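Local coordinates for glucan-binding protein C, GbpC (PDB 5UQZ) that binds calcium and, as a cell-wall-anchored glucan-binding protein of Streptococcus mutans, probably mediates both sucrose-independent and sucrose-dependent adherence, at residues Asn226-Thr229 and Asp234-Glu237. Residues are numbered along the deposited sequence; the frame is centred on the assembly and turned at random.
With CA (calcium ion), chain B.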
ATOM      1  N   ASN A 226      -3.808   5.742   0.479  1.00  8.61           N
ATOM      2  CA  ASN A 226      -5.202   5.894   0.888  1.00  8.73           C
ATOM      3  C   ASN A 226      -5.528   7.320   1.312  1.00  7.98           C
ATOM      4  O   ASN A 226      -4.721   7.960   1.985  1.00  9.56           O
ATOM      5  CB  ASN A 226      -5.505   4.997   2.109  1.00  9.94           C
ATOM      6  CG  ASN A 226      -5.165   3.556   1.869  1.00  9.99           C
ATOM      7  OD1 ASN A 226      -3.987   3.221   1.781  1.00 11.85           O
ATOM      8  ND2 ASN A 226      -6.167   2.702   1.703  1.00 11.80           N
ATOM      9  N   HIS A 227      -6.737   7.754   0.960  1.00  8.66           N
ATOM     10  CA  HIS A 227      -7.311   8.963   1.517  1.00  9.33           C
ATOM     11  C   HIS A 227      -8.727   8.583   1.931  1.00  9.89           C
ATOM     12  O   HIS A 227      -9.579   8.284   1.083  1.00 10.85           O
ATOM     13  CB  HIS A 227      -7.334  10.069   0.457  1.00  8.97           C
ATOM     14  CG  HIS A 227      -7.880  11.380   0.958  1.00 10.18           C
ATOM     15  ND1 HIS A 227      -7.794  12.547   0.225  1.00 12.01           N
ATOM     16  CD2 HIS A 227      -8.503  11.711   2.122  1.00 11.46           C
ATOM     17  CE1 HIS A 227      -8.326  13.537   0.919  1.00 13.38           C
ATOM     18  NE2 HIS A 227      -8.770  13.054   2.067  1.00 12.53           N
ATOM     19  N   TRP A 228      -8.986   8.554   3.221  1.00 10.90           N
ATOM     20  CA  TRP A 228     -10.333   8.315   3.715  1.00 13.87           C
ATOM     21  C   TRP A 228     -10.785   9.479   4.583  1.00 15.14           C
ATOM     22  O   TRP A 228      -9.967  10.088   5.281  1.00 14.04           O
ATOM     23  CB  TRP A 228     -10.478   6.972   4.447  1.00 16.31           C
ATOM     24  CG  TRP A 228      -9.540   6.614   5.618  1.00 14.62           C
ATOM     25  CD1 TRP A 228      -8.454   5.757   5.576  1.00 16.38           C
ATOM     26  CD2 TRP A 228      -9.641   7.053   6.983  1.00 14.03           C
ATOM     27  NE1 TRP A 228      -7.903   5.632   6.842  1.00 16.17           N
ATOM     28  CE2 TRP A 228      -8.610   6.415   7.713  1.00 15.88           C
ATOM     29  CE3 TRP A 228     -10.507   7.923   7.660  1.00 16.46           C
ATOM     30  CZ2 TRP A 228      -8.418   6.626   9.082  1.00 15.36           C
ATOM     31  CZ3 TRP A 228     -10.310   8.128   9.028  1.00 17.18           C
ATOM     32  CH2 TRP A 228      -9.280   7.490   9.708  1.00 17.80           C
ATOM     33  N   THR A 229     -12.074   9.803   4.492  1.00 16.80           N
ATOM     34  CA  THR A 229     -12.644  10.907   5.249  1.00 19.97           C
ATOM     35  C   THR A 229     -13.867  10.384   5.982  1.00 23.34           C
ATOM     36  O   THR A 229     -14.859   9.989   5.346  1.00 28.62           O
ATOM     37  CB  THR A 229     -13.015  12.076   4.332  1.00 21.53           C
ATOM     38  OG1 THR A 229     -11.882  12.471   3.544  1.00 22.84           O
ATOM     39  CG2 THR A 229     -13.456  13.256   5.154  1.00 26.19           C
ATOM     40  N   ASP A 234      -9.528  12.834   8.524  1.00 10.98           N
ATOM     41  CA  ASP A 234      -9.329  13.083   7.105  1.00 11.71           C
ATOM     42  C   ASP A 234      -7.907  12.576   6.847  1.00 10.08           C
ATOM     43  O   ASP A 234      -6.937  13.328   6.755  1.00 11.41           O
ATOM     44  CB  ASP A 234      -9.470  14.567   6.778  1.00 13.79           C
ATOM     45  CG  ASP A 234      -9.426  14.813   5.294  1.00 16.66           C
ATOM     46  OD1 ASP A 234      -9.636  13.877   4.497  1.00 16.98           O
ATOM     47  OD2 ASP A 234      -9.195  15.966   4.896  1.00 23.04           O
ATOM     48  N   HIS A 235      -7.792  11.259   6.714  1.00 10.28           N
ATOM     49  CA  HIS A 235      -6.526  10.534   6.698  1.00  9.63           C
ATOM     50  C   HIS A 235      -5.996  10.498   5.268  1.00  8.55           C
ATOM     51  O   HIS A 235      -6.685   9.979   4.377  1.00 10.16           O
ATOM     52  CB  HIS A 235      -6.857   9.114   7.128  1.00 10.32           C
ATOM     53  CG  HIS A 235      -5.697   8.160   7.065  1.00 10.52           C
ATOM     54  ND1 HIS A 235      -5.064   7.693   8.197  1.00 10.78           N
ATOM     55  CD2 HIS A 235      -5.091   7.541   6.017  1.00 11.34           C
ATOM     56  CE1 HIS A 235      -4.150   6.796   7.853  1.00 11.20           C
ATOM     57  NE2 HIS A 235      -4.134   6.691   6.526  1.00 10.92           N
ATOM     58  N   VAL A 236      -4.804  11.048   5.047  1.00  9.18           N
ATOM     59  CA  VAL A 236      -4.241  11.123   3.703  1.00  9.07           C
ATOM     60  C   VAL A 236      -2.804  10.623   3.751  1.00  8.56           C
ATOM     61  O   VAL A 236      -2.013  11.033   4.618  1.00  9.72           O
ATOM     62  CB  VAL A 236      -4.285  12.566   3.139  1.00 10.32           C
ATOM     63  CG1 VAL A 236      -3.871  12.569   1.662  1.00 11.54           C
ATOM     64  CG2 VAL A 236      -5.607  13.264   3.305  1.00 13.99           C
ATOM     65  N   GLU A 237      -2.464   9.747   2.801  1.00  7.87           N
ATOM     66  CA  GLU A 237      -1.106   9.235   2.612  1.00  7.48           C
ATOM     67  C   GLU A 237      -0.515   9.913   1.387  1.00  7.70           C
ATOM     68  O   GLU A 237      -1.152   9.963   0.327  1.00  8.34           O
ATOM     69  CB  GLU A 237      -1.164   7.713   2.482  1.00  8.49           C
ATOM     70  CG  GLU A 237      -1.741   7.115   3.762  1.00  9.11           C
ATOM     71  CD  GLU A 237      -2.017   5.633   3.789  1.00  9.88           C
ATOM     72  OE1 GLU A 237      -1.613   4.881   2.890  1.00  9.88           O
ATOM     73  OE2 GLU A 237      -2.658   5.221   4.808  1.00 12.23           O
TER
HETATM   74 CA    CA B 501      -1.850   2.475   2.377  1.00  9.73          CA
HETATM   75  O   HOH W   1      -3.003   2.731   4.652  1.00 24.68           O
HETATM   76  O   HOH W   2      -3.160   0.515   3.081  1.00 13.69           O
HETATM   77  O   HOH W   3      -0.904   1.142   4.237  1.00 23.40           O
HETATM   78  O   HOH W   4       0.507   2.489   2.083  1.00 13.92           O
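Trp228 lays its indole flat over His235, and this stack marks one face of a β-hairpin whose open end, away from the turn, carries a calcium site. The five-membered ring of Trp228 and the imidazole form an offset stack, planes at 9° and centroids 4.2 Å apart, while His235 CB packs over the face of the six-membered ring, a CH-pi contact. Trp228 reaches this place because its CG stands between the backbone N and carbonyl carbon (chi1 54°), folding the indole back across the partner strand. Backbone bonds in both directions between Trp228 and His235 lock the register.

On the other face, His227 points NE2 in its ring plane at Asp234 OD1 (2.7 Å), and Val236 CG2 presses over the centre of the same ring. Thr229 OG1 donates to that oxygen from the opposite side of the carboxylate plane, so one atom is gripped twice.

Toward the metal, Asn226 OD1 and Glu237 OE1 lie 3.1 Å apart because both bind the calcium ion, at 2.3 and 2.5 Å. Glu237 OE2 accepts a nearly straight bond from His235 NE2 (169°), which ties the stack to the metal ligand. Asn226 ND2 is held by Gln268 and Asp285.

Ser224 O and four waters add further ligands. In the large antiparallel sheet of the β-supersandwich, hairpin strand 233-240 pairs with 260-263 and with 312-319, where Val316 touches His235 and Glu237.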